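Local structure of fusolin (Anomala cuprea entomopoxvirus, 4YN1) at residues Pro7-Arg12 and Phe225-Asp230; Phe149-Thr154 and Ile211-Gln216; Thr154-Asn159 and Leu169-Phe174. The protein builds the viral spindles, protein microcrystals formed in vivo that enhance virulence, and probably acts on chitin through its domain of the lytic polysaccharide monooxygenase family. All blocks are in the same frame, centred on the assembly; numbering follows the deposited sequence.

From the N terminus, the chain leaves strand 2-6, enters Pro7-Arg12 and starts helix 10-17, which contact 1 fastens to strand 223-234 after 212 intervening residues. Inside that long excursion, strand 147-154 pairs with strand 209-217 in contact 2, closing 56 residues, and contact 3 closes the shortest loop, the nine residues between Asn159 and Leu169. The three closures are concentric and do not cross. Thr154 belongs to contacts 2 and 3, and strand 170-176 lies beside strand 147-154. Strands 209-217 and 223-234 are also neighbours, hydrogen-bonded between Ile211 and Val229 and between Trp215 and Phe225. One sheet therefore runs through all three contacts.

Contact 1: residues Pro7-Arg12 and Phe225-Asp230; sequences PIARQR and FYNCVD
Arg10 clasps Asp230 in a side-on salt bridge, each nitrogen taking its own oxygen on the syn side: NE to OD2 at 2.9 Å and NH2 to OD1 at 2.7 Å. The two flat groups are nearly coplanar, 15° apart. A bend at chi3 (-69°) in an otherwise extended Arg10 chain turns the NE/NH2 edge of the guanidinium to the carboxylate, while Cys228 CB rests over one guanidinium face. The remaining nitrogen, NH1, binds Met111 O, and Trp117 adds a cation-pi contact.

At the start of the helix, just after the N-cap Ala9, Arg10 N donates to Cys228 O at 2.9 Å, almost straight. Gln11 NE2 reaches Asn227 OD1 at 3.1 Å from above the carbonyl plane. Gln11 NE2 also binds Asp66 O, and Asn227 OD1 accepts a second bond from Val4 N. Waters bridge Ile8 O to the backbone of Asp230, and Gln11 OE1 to Cys228 N. Farther out, Pro7 CB packs on Val229 CG1 at 3.5 Å, the two side chains at about a right angle.

Beside the Cys93-Cys228 disulfide, the buried guanidinium and carboxylate probably balance each other's charge; with the Arg10 N to Cys228 O bond, their salt bridge ties the start of helix 10-17 to strand 223-234.

Contact 2: residues Phe149-Thr154 and Ile211-Gln216; sequences FEVYVT and IYVRWQ. With NAG (2-acetamido-2-deoxy-beta-D-glucopyranose), chain B.
Phe149, Arg214 and Glu150 carry this antiparallel pairing of strands 147-154 and 209-217, part of the beta-sandwich core of the lytic polysaccharide monooxygenase fold. The strand directions are 162° apart, and Glu150-Arg214 and Tyr152-Tyr212 are the hydrogen-bonded pairs, each joined by two backbone bonds.

Phe149 shares one side of the sheet with Val151, Val213 and Trp215. Its ring makes an offset stack with the five-membered ring of Trp215, planes 6° apart and centroids separated by 4.0 Å. CZ lies over the face of the indole, displaced toward its rim, 3.3 Å from Trp215 CD1, while Val213 CG1 meets the rim of the phenyl ring near its plane. Ser147 OG holds Trp215 NE1, and Phe138 meets both rings.

On the opposite side Glu150 and Arg214 run side by side. Arg214, extended from CG to NE, delivers NH1 to Glu150 OE1 at 2.9 Å in a salt bridge. The carboxylate is approached above its plane, and Tyr152 OH donates to the same OE1 from the other face, so two donors clamp that oxygen. NE and NH2 of Arg214 are held by Tyr226 OH and Phe77 O. The other oxygen, OE2, faces the glycan and accepts a hydrogen bond from N2 of the N-acetylglucosamine at 2.8 Å; a water joins OE2 to Arg214 NH1. The acetamide methyl C8 sits 3.4 Å from Tyr152 OH.

Two residues on from Phe149, on the same side of the sheet, Val151 CG1 is pressed against Ile211 CG2 at 3.3 Å, closer than carbon atoms usually come.

Contact 3: residues Thr154-Asn159 and Leu169-Phe174; sequences TTPEFN and LLELVF
Thr154 and Leu170 face each other as an antiparallel non-hydrogen-bonded pair at the end of strand 147-154, where Thr155 N donates to Leu169 O at 2.8 Å, from above the carbonyl plane, before the chain leaves the sheet through a type I beta turn from Thr155 to Phe158, closed by a bond from Phe158 N to Thr155 O.

Leu169 has the largest area buried here. Its CD2 meets Thr155 CG2 at 4.0 Å, while CD1 approaches the rim of the Phe158 ring, close to the ring plane, at 4.1 Å from CD1 of Phe158; the two side chains cross at about a right angle. Leu169 O also receives a CA-H...O contact from Thr154 CA at 3.2 Å. Thr154 CG2 lies over one face of the Phe158 ring, 3.6 Å above its plane, and also touches Leu170 CD2 at 3.9 Å. This methyl thus meets both an aromatic face and a leucine branch. Its position follows from chi1 of 46°, which sets CG2 beside the backbone N and turns OG1 to Val210 N.

In Thr155 the hydroxyl instead stands opposite the backbone N (chi1 -171°) and donates to Glu157 OE1 at 2.9 Å, while the methyl is left to pack on Leu169. Glu171 OE2 borders Thr155 CA, and its partner oxygen has a weak, long ion pair with Arg205.

The chemistry is divided: one backbone bond, Thr155 N to Leu169 O, joins the two segments; Thr154, Phe158, Leu169 and Leu170 make apolar contacts, with Thr154 and Phe158 buried; and the polar ends of Thr155 and Glu157 pair with each other toward the surface.

Contact 1: residues Pro7-Arg12 and Phe225-Asp230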
loop_
_atom_site.group_PDB
_atom_site.type_symbol
_atom_site.label_atom_id
_atom_site.label_comp_id
_atom_site.label_asym_id
_atom_site.label_seq_id
_atom_site.Cartn_x
_atom_site.Cartn_y
_atom_site.Cartn_z
ATOM N N PRO A 7 8.783 1.332 2.818
ATOM C CA PRO A 7 7.995 2.577 2.678
ATOM C C PRO A 7 6.627 2.291 3.307
ATOM O O PRO A 7 6.093 1.179 3.202
ATOM C CB PRO A 7 7.978 2.822 1.157
ATOM C CG PRO A 7 9.022 1.882 0.577
ATOM C CD PRO A 7 8.998 0.702 1.504
ATOM N N ILE A 8 6.078 3.258 4.017
ATOM C CA ILE A 8 4.862 3.018 4.785
ATOM C C ILE A 8 3.673 2.507 3.953
ATOM O O ILE A 8 3.406 3.046 2.877
ATOM C CB ILE A 8 4.519 4.289 5.601
ATOM C CG1 ILE A 8 3.438 3.959 6.672
ATOM C CG2 ILE A 8 4.098 5.442 4.703
ATOM C CD1 ILE A 8 3.263 5.077 7.668
ATOM N N ALA A 9 2.967 1.465 4.465
ATOM C CA ALA A 9 1.781 0.925 3.800
ATOM C C ALA A 9 0.673 1.967 3.822
ATOM O O ALA A 9 0.534 2.755 4.767
ATOM C CB ALA A 9 1.311 -0.365 4.450
ATOM N N ARG A 10 -0.156 1.925 2.795
ATOM C CA ARG A 10 -1.213 2.882 2.589
ATOM C C ARG A 10 -2.174 2.889 3.772
ATOM O O ARG A 10 -2.581 3.950 4.231
ATOM C CB ARG A 10 -1.984 2.527 1.299
ATOM C CG ARG A 10 -3.138 3.430 0.993
ATOM C CD ARG A 10 -3.922 2.925 -0.199
ATOM N NE ARG A 10 -3.140 3.061 -1.438
ATOM C CZ ARG A 10 -3.608 2.842 -2.668
ATOM N NH1 ARG A 10 -4.856 2.429 -2.850
ATOM N NH2 ARG A 10 -2.828 3.036 -3.723
ATOM N N GLN A 11 -2.561 1.710 4.242
ATOM C CA GLN A 11 -3.542 1.637 5.336
ATOM C C GLN A 11 -2.925 1.991 6.679
ATOM O O GLN A 11 -3.626 2.530 7.545
ATOM C CB GLN A 11 -4.294 0.301 5.356
ATOM C CG GLN A 11 -3.577 -0.847 6.074
ATOM C CD GLN A 11 -2.322 -1.303 5.424
ATOM O OE1 GLN A 11 -2.080 -1.066 4.230
ATOM N NE2 GLN A 11 -1.484 -1.986 6.202
ATOM N N ARG A 12 -1.634 1.717 6.846
ATOM C CA ARG A 12 -0.903 2.047 8.069
ATOM C C ARG A 12 -0.778 3.573 8.196
ATOM O O ARG A 12 -0.966 4.158 9.274
ATOM C CB ARG A 12 0.487 1.369 8.070
ATOM C CG ARG A 12 1.404 1.811 9.199
ATOM C CD ARG A 12 0.763 1.508 10.530
ATOM N NE ARG A 12 1.592 1.905 11.655
ATOM C CZ ARG A 12 1.177 1.956 12.917
ATOM N NH1 ARG A 12 -0.061 1.617 13.228
ATOM N NH2 ARG A 12 1.990 2.397 13.872
ATOM N N PHE A 225 -1.066 -11.903 4.460
ATOM C CA PHE A 225 -1.246 -10.458 4.661
ATOM C C PHE A 225 -0.764 -9.733 3.438
ATOM O O PHE A 225 0.257 -10.110 2.879
ATOM C CB PHE A 225 -0.488 -9.974 5.873
ATOM C CG PHE A 225 -0.932 -10.692 7.110
ATOM C CD1 PHE A 225 -0.405 -11.939 7.441
ATOM C CD2 PHE A 225 -1.921 -10.155 7.923
ATOM C CE1 PHE A 225 -0.925 -12.670 8.508
ATOM C CE2 PHE A 225 -2.443 -10.886 8.992
ATOM C CZ PHE A 225 -1.954 -12.139 9.274
ATOM N N TYR A 226 -1.554 -8.771 2.980
ATOM C CA TYR A 226 -1.336 -8.061 1.734
ATOM C C TYR A 226 -1.431 -6.568 1.976
ATOM O O TYR A 226 -2.432 -6.114 2.508
ATOM C CB TYR A 226 -2.392 -8.472 0.706
ATOM C CG TYR A 226 -2.421 -9.962 0.406
ATOM C CD1 TYR A 226 -3.014 -10.865 1.293
ATOM C CD2 TYR A 226 -1.900 -10.464 -0.775
ATOM C CE1 TYR A 226 -3.006 -12.234 1.042
ATOM C CE2 TYR A 226 -1.837 -11.830 -1.013
ATOM C CZ TYR A 226 -2.395 -12.719 -0.102
ATOM O OH TYR A 226 -2.315 -14.073 -0.371
ATOM N N ASN A 227 -0.418 -5.796 1.557
ATOM C CA ASN A 227 -0.419 -4.347 1.713
ATOM C C ASN A 227 0.039 -3.641 0.480
ATOM O O ASN A 227 1.074 -4.004 -0.100
ATOM C CB ASN A 227 0.541 -3.928 2.804
ATOM C CG ASN A 227 0.173 -4.185 4.257
ATOM O OD1 ASN A 227 0.875 -3.686 5.160
ATOM N ND2 ASN A 227 -0.967 -4.770 4.564
ATOM N N CYS A 228 -0.686 -2.572 0.132
ATOM C CA CYS A 228 -0.278 -1.630 -0.915
ATOM C C CYS A 228 0.597 -0.579 -0.306
ATOM O O CYS A 228 0.270 -0.084 0.763
ATOM C CB CYS A 228 -1.493 -0.992 -1.571
ATOM S SG CYS A 228 -2.368 -2.143 -2.615
ATOM N N VAL A 229 1.693 -0.239 -0.986
ATOM C CA VAL A 229 2.655 0.763 -0.572
ATOM C C VAL A 229 2.824 1.746 -1.726
ATOM O O VAL A 229 3.269 1.345 -2.801
ATOM C CB VAL A 229 3.992 0.107 -0.214
ATOM C CG1 VAL A 229 5.059 1.156 0.041
ATOM C CG2 VAL A 229 3.874 -0.844 0.978
ATOM N N ASP A 230 2.437 3.020 -1.519
ATOM C CA ASP A 230 2.559 4.064 -2.533
ATOM C C ASP A 230 3.970 4.635 -2.519
ATOM O O ASP A 230 4.470 5.072 -1.473
ATOM C CB ASP A 230 1.496 5.156 -2.320
ATOM C CG ASP A 230 0.074 4.573 -2.414
ATOM O OD1 ASP A 230 -0.281 4.041 -3.486
ATOM O OD2 ASP A 230 -0.665 4.605 -1.393
HETATM O O HOH W 1 4.598 4.868 1.176
HETATM O O HOH W 2 1.478 3.974 1.024
HETATM O O HOH W 3 -2.991 -1.737 1.662
#

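Contact 2: residues Phe149-Thr154 and Ile211-Gln216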
loop_
_atom_site.group_PDB
_atom_site.type_symbol
_atom_site.label_atom_id
_atom_site.label_comp_id
_atom_site.label_asym_id
_atom_site.label_seq_id
_atom_site.Cartn_x
_atom_site.Cartn_y
_atom_site.Cartn_z
ATOM N N PHE A 149 7.820 -14.109 2.263
ATOM C CA PHE A 149 7.417 -12.827 1.676
ATOM C C PHE A 149 7.553 -12.847 0.179
ATOM O O PHE A 149 8.590 -13.276 -0.335
ATOM C CB PHE A 149 8.311 -11.683 2.176
ATOM C CG PHE A 149 8.025 -11.238 3.586
ATOM C CD1 PHE A 149 8.640 -11.854 4.658
ATOM C CD2 PHE A 149 7.088 -10.249 3.841
ATOM C CE1 PHE A 149 8.375 -11.447 5.969
ATOM C CE2 PHE A 149 6.810 -9.844 5.153
ATOM C CZ PHE A 149 7.488 -10.415 6.207
ATOM N N GLU A 150 6.570 -12.265 -0.502
ATOM C CA GLU A 150 6.623 -11.951 -1.910
ATOM C C GLU A 150 6.384 -10.447 -2.056
ATOM O O GLU A 150 5.537 -9.892 -1.346
ATOM C CB GLU A 150 5.517 -12.690 -2.682
ATOM C CG GLU A 150 5.819 -14.174 -2.796
ATOM C CD GLU A 150 4.758 -14.992 -3.501
ATOM O OE1 GLU A 150 3.665 -14.450 -3.778
ATOM O OE2 GLU A 150 4.987 -16.206 -3.708
ATOM N N VAL A 151 7.154 -9.798 -2.923
ATOM C CA VAL A 151 6.973 -8.387 -3.202
ATOM C C VAL A 151 6.793 -8.180 -4.679
ATOM O O VAL A 151 7.537 -8.734 -5.481
ATOM C CB VAL A 151 8.101 -7.504 -2.657
ATOM C CG1 VAL A 151 7.738 -6.035 -2.817
ATOM C CG2 VAL A 151 8.397 -7.828 -1.186
ATOM N N TYR A 152 5.776 -7.403 -5.032
ATOM C CA TYR A 152 5.469 -7.095 -6.420
ATOM C C TYR A 152 5.534 -5.616 -6.610
ATOM O O TYR A 152 5.332 -4.877 -5.656
ATOM C CB TYR A 152 4.064 -7.554 -6.785
ATOM C CG TYR A 152 3.830 -9.033 -6.600
ATOM C CD1 TYR A 152 3.537 -9.562 -5.344
ATOM C CD2 TYR A 152 3.850 -9.904 -7.687
ATOM C CE1 TYR A 152 3.385 -10.936 -5.157
ATOM C CE2 TYR A 152 3.678 -11.275 -7.515
ATOM C CZ TYR A 152 3.469 -11.790 -6.246
ATOM O OH TYR A 152 3.336 -13.150 -6.087
ATOM N N VAL A 153 5.767 -5.173 -7.836
ATOM C CA VAL A 153 5.732 -3.741 -8.184
ATOM C C VAL A 153 4.800 -3.588 -9.407
ATOM O O VAL A 153 4.739 -4.472 -10.289
ATOM C CB VAL A 153 7.148 -3.175 -8.434
ATOM C CG1 VAL A 153 7.104 -1.724 -8.882
ATOM C CG2 VAL A 153 8.007 -3.303 -7.172
ATOM N N THR A 154 4.096 -2.478 -9.470
ATOM C CA THR A 154 3.243 -2.244 -10.604
ATOM C C THR A 154 4.085 -2.138 -11.898
ATOM O O THR A 154 5.224 -1.667 -11.891
ATOM C CB THR A 154 2.360 -1.019 -10.423
ATOM O OG1 THR A 154 3.139 0.082 -9.924
ATOM C CG2 THR A 154 1.156 -1.294 -9.489
ATOM N N ILE A 211 4.029 -0.730 -4.634
ATOM C CA ILE A 211 4.763 -1.905 -4.176
ATOM C C ILE A 211 3.703 -2.707 -3.403
ATOM O O ILE A 211 3.005 -2.152 -2.536
ATOM C CB ILE A 211 5.985 -1.600 -3.306
ATOM C CG1 ILE A 211 7.007 -0.700 -4.048
ATOM C CG2 ILE A 211 6.606 -2.895 -2.771
ATOM C CD1 ILE A 211 8.119 -0.093 -3.147
ATOM N N TYR A 212 3.518 -3.968 -3.761
ATOM C CA TYR A 212 2.490 -4.796 -3.140
ATOM C C TYR A 212 3.199 -5.911 -2.415
ATOM O O TYR A 212 3.951 -6.665 -3.043
ATOM C CB TYR A 212 1.556 -5.358 -4.188
ATOM C CG TYR A 212 0.311 -6.000 -3.638
ATOM C CD1 TYR A 212 -0.599 -5.263 -2.885
ATOM C CD2 TYR A 212 -0.061 -7.276 -4.026
ATOM C CE1 TYR A 212 -1.794 -5.806 -2.460
ATOM C CE2 TYR A 212 -1.278 -7.830 -3.615
ATOM C CZ TYR A 212 -2.116 -7.113 -2.791
ATOM O OH TYR A 212 -3.325 -7.650 -2.422
ATOM N N VAL A 213 3.066 -5.921 -1.091
ATOM C CA VAL A 213 3.758 -6.843 -0.205
ATOM C C VAL A 213 2.812 -7.918 0.284
ATOM O O VAL A 213 1.758 -7.617 0.856
ATOM C CB VAL A 213 4.396 -6.090 0.964
ATOM C CG1 VAL A 213 5.093 -7.070 1.919
ATOM C CG2 VAL A 213 5.379 -5.019 0.466
ATOM N N ARG A 214 3.256 -9.169 0.160
ATOM C CA ARG A 214 2.500 -10.318 0.598
ATOM C C ARG A 214 3.344 -11.070 1.634
ATOM O O ARG A 214 4.471 -11.461 1.335
ATOM C CB ARG A 214 2.194 -11.223 -0.592
ATOM C CG ARG A 214 1.494 -12.535 -0.210
ATOM C CD ARG A 214 1.316 -13.411 -1.435
ATOM N NE ARG A 214 0.579 -14.616 -1.083
ATOM C CZ ARG A 214 0.793 -15.844 -1.545
ATOM N NH1 ARG A 214 1.683 -16.060 -2.497
ATOM N NH2 ARG A 214 0.068 -16.854 -1.104
ATOM N N TRP A 215 2.800 -11.256 2.842
ATOM C CA TRP A 215 3.453 -12.050 3.890
ATOM C C TRP A 215 2.568 -13.273 4.042
ATOM O O TRP A 215 1.468 -13.149 4.555
ATOM C CB TRP A 215 3.496 -11.288 5.227
ATOM C CG TRP A 215 4.211 -12.030 6.312
ATOM C CD1 TRP A 215 5.252 -12.896 6.162
ATOM C CD2 TRP A 215 4.089 -11.791 7.722
ATOM N NE1 TRP A 215 5.739 -13.265 7.396
ATOM C CE2 TRP A 215 5.031 -12.616 8.369
ATOM C CE3 TRP A 215 3.192 -11.055 8.509
ATOM C CZ2 TRP A 215 5.194 -12.621 9.767
ATOM C CZ3 TRP A 215 3.402 -11.019 9.885
ATOM C CH2 TRP A 215 4.342 -11.850 10.498
ATOM N N GLN A 216 3.042 -14.452 3.600
ATOM C CA GLN A 216 2.225 -15.655 3.590
ATOM C C GLN A 216 2.678 -16.659 4.646
ATOM O O GLN A 216 3.841 -17.039 4.646
ATOM C CB GLN A 216 2.335 -16.274 2.188
ATOM C CG GLN A 216 1.551 -17.577 1.962
ATOM C CD GLN A 216 0.070 -17.446 2.250
ATOM O OE1 GLN A 216 -0.656 -16.655 1.643
ATOM N NE2 GLN A 216 -0.454 -18.232 3.146
HETATM C C1 NAG B . 7.946 -18.218 -4.526
HETATM C C2 NAG B . 7.018 -18.659 -5.654
HETATM C C3 NAG B . 6.363 -19.980 -5.248
HETATM C C4 NAG B . 7.426 -21.015 -4.905
HETATM C C5 NAG B . 8.373 -20.449 -3.849
HETATM C C6 NAG B . 9.532 -21.362 -3.509
HETATM C C7 NAG B . 5.733 -17.136 -7.069
HETATM C C8 NAG B . 4.700 -16.048 -7.101
HETATM N N2 NAG B . 6.009 -17.639 -5.873
HETATM O O3 NAG B . 5.510 -20.443 -6.296
HETATM O O4 NAG B . 6.813 -22.186 -4.382
HETATM O O5 NAG B . 8.943 -19.231 -4.351
HETATM O O6 NAG B . 10.285 -21.700 -4.669
HETATM O O7 NAG B . 6.278 -17.550 -8.086
HETATM O O HOH W 4 3.437 -18.274 -3.464
#

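Contact 3: residues Thr154-Asn159 and Leu169-Phe174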
loop_
_atom_site.group_PDB
_atom_site.type_symbol
_atom_site.label_atom_id
_atom_site.label_comp_id
_atom_site.label_asym_id
_atom_site.label_seq_id
_atom_site.Cartn_x
_atom_site.Cartn_y
_atom_site.Cartn_z
ATOM N N THR A 154 4.096 -2.478 -9.470
ATOM C CA THR A 154 3.243 -2.244 -10.604
ATOM C C THR A 154 4.085 -2.138 -11.898
ATOM O O THR A 154 5.224 -1.667 -11.891
ATOM C CB THR A 154 2.360 -1.019 -10.423
ATOM O OG1 THR A 154 3.139 0.082 -9.924
ATOM C CG2 THR A 154 1.156 -1.294 -9.489
ATOM N N THR A 155 3.497 -2.590 -12.973
ATOM C CA THR A 155 4.063 -2.546 -14.336
ATOM C C THR A 155 4.220 -1.074 -14.763
ATOM O O THR A 155 3.521 -0.205 -14.222
ATOM C CB THR A 155 3.145 -3.358 -15.278
ATOM O OG1 THR A 155 3.761 -3.520 -16.547
ATOM C CG2 THR A 155 1.803 -2.742 -15.435
ATOM N N PRO A 156 5.133 -0.738 -15.708
ATOM C CA PRO A 156 5.379 0.696 -16.002
ATOM C C PRO A 156 4.186 1.511 -16.455
ATOM O O PRO A 156 4.152 2.717 -16.233
ATOM C CB PRO A 156 6.447 0.649 -17.117
ATOM C CG PRO A 156 7.096 -0.646 -16.952
ATOM C CD PRO A 156 6.092 -1.601 -16.436
ATOM N N GLU A 157 3.183 0.856 -17.052
ATOM C CA GLU A 157 1.997 1.539 -17.540
ATOM C C GLU A 157 0.995 1.915 -16.457
ATOM O O GLU A 157 0.031 2.641 -16.746
ATOM C CB GLU A 157 1.272 0.661 -18.564
ATOM C CG GLU A 157 2.157 0.326 -19.757
ATOM C CD GLU A 157 3.148 -0.810 -19.559
ATOM O OE1 GLU A 157 3.002 -1.582 -18.580
ATOM O OE2 GLU A 157 4.115 -0.878 -20.345
ATOM N N PHE A 158 1.136 1.364 -15.240
ATOM C CA PHE A 158 0.171 1.641 -14.170
ATOM C C PHE A 158 0.068 3.155 -13.921
ATOM O O PHE A 158 1.077 3.868 -13.889
ATOM C CB PHE A 158 0.584 0.907 -12.901
ATOM C CG PHE A 158 -0.215 1.256 -11.678
ATOM C CD1 PHE A 158 -1.462 0.687 -11.456
ATOM C CD2 PHE A 158 0.251 2.207 -10.772
ATOM C CE1 PHE A 158 -2.187 0.999 -10.301
ATOM C CE2 PHE A 158 -0.471 2.504 -9.617
ATOM C CZ PHE A 158 -1.716 1.961 -9.430
ATOM N N ASN A 159 -1.147 3.623 -13.745
ATOM C CA ASN A 159 -1.425 5.027 -13.476
ATOM C C ASN A 159 -2.268 5.091 -12.230
ATOM O O ASN A 159 -3.420 4.652 -12.264
ATOM C CB ASN A 159 -2.129 5.644 -14.689
ATOM C CG ASN A 159 -2.388 7.128 -14.569
ATOM O OD1 ASN A 159 -2.618 7.661 -13.497
ATOM N ND2 ASN A 159 -2.364 7.834 -15.683
ATOM N N LEU A 169 -1.397 -6.202 -13.543
ATOM C CA LEU A 169 -0.584 -4.992 -13.547
ATOM C C LEU A 169 0.562 -5.086 -12.554
ATOM O O LEU A 169 1.209 -4.064 -12.303
ATOM C CB LEU A 169 -1.449 -3.759 -13.236
ATOM C CG LEU A 169 -2.607 -3.486 -14.157
ATOM C CD1 LEU A 169 -3.267 -2.138 -13.806
ATOM C CD2 LEU A 169 -2.149 -3.509 -15.607
ATOM N N LEU A 170 0.848 -6.284 -12.012
ATOM C CA LEU A 170 1.920 -6.490 -11.008
ATOM C C LEU A 170 2.968 -7.455 -11.518
ATOM O O LEU A 170 2.655 -8.369 -12.267
ATOM C CB LEU A 170 1.315 -7.032 -9.705
ATOM C CG LEU A 170 0.497 -6.065 -8.856
ATOM C CD1 LEU A 170 -0.206 -6.822 -7.770
ATOM C CD2 LEU A 170 1.354 -4.989 -8.267
ATOM N N GLU A 171 4.218 -7.190 -11.183
ATOM C CA GLU A 171 5.358 -8.009 -11.522
ATOM C C GLU A 171 6.090 -8.406 -10.252
ATOM O O GLU A 171 6.355 -7.560 -9.395
ATOM C CB GLU A 171 6.277 -7.280 -12.526
ATOM C CG GLU A 171 6.997 -6.022 -12.094
ATOM C CD GLU A 171 7.689 -5.331 -13.259
ATOM O OE1 GLU A 171 8.888 -4.999 -13.124
ATOM O OE2 GLU A 171 7.038 -5.130 -14.312
ATOM N N LEU A 172 6.459 -9.669 -10.157
ATOM C CA LEU A 172 7.183 -10.197 -8.991
ATOM C C LEU A 172 8.615 -9.711 -8.981
ATOM O O LEU A 172 9.318 -9.842 -9.977
ATOM C CB LEU A 172 7.157 -11.725 -9.012
ATOM C CG LEU A 172 7.835 -12.430 -7.834
ATOM C CD1 LEU A 172 6.998 -12.275 -6.571
ATOM C CD2 LEU A 172 8.027 -13.910 -8.117
ATOM N N VAL A 173 9.046 -9.117 -7.866
ATOM C CA VAL A 173 10.416 -8.652 -7.707
ATOM C C VAL A 173 11.199 -9.352 -6.584
ATOM O O VAL A 173 12.422 -9.194 -6.536
ATOM C CB VAL A 173 10.528 -7.110 -7.623
ATOM C CG1 VAL A 173 9.927 -6.454 -8.865
ATOM C CG2 VAL A 173 9.925 -6.527 -6.342
ATOM N N PHE A 174 10.520 -10.060 -5.686
ATOM C CA PHE A 174 11.163 -10.658 -4.520
ATOM C C PHE A 174 10.335 -11.823 -4.046
ATOM O O PHE A 174 9.107 -11.738 -4.010
ATOM C CB PHE A 174 11.287 -9.575 -3.425
ATOM C CG PHE A 174 11.951 -10.016 -2.146
ATOM C CD1 PHE A 174 11.248 -10.728 -1.190
ATOM C CD2 PHE A 174 13.296 -9.766 -1.922
ATOM C CE1 PHE A 174 11.871 -11.134 -0.004
ATOM C CE2 PHE A 174 13.911 -10.160 -0.737
ATOM C CZ PHE A 174 13.199 -10.869 0.207
#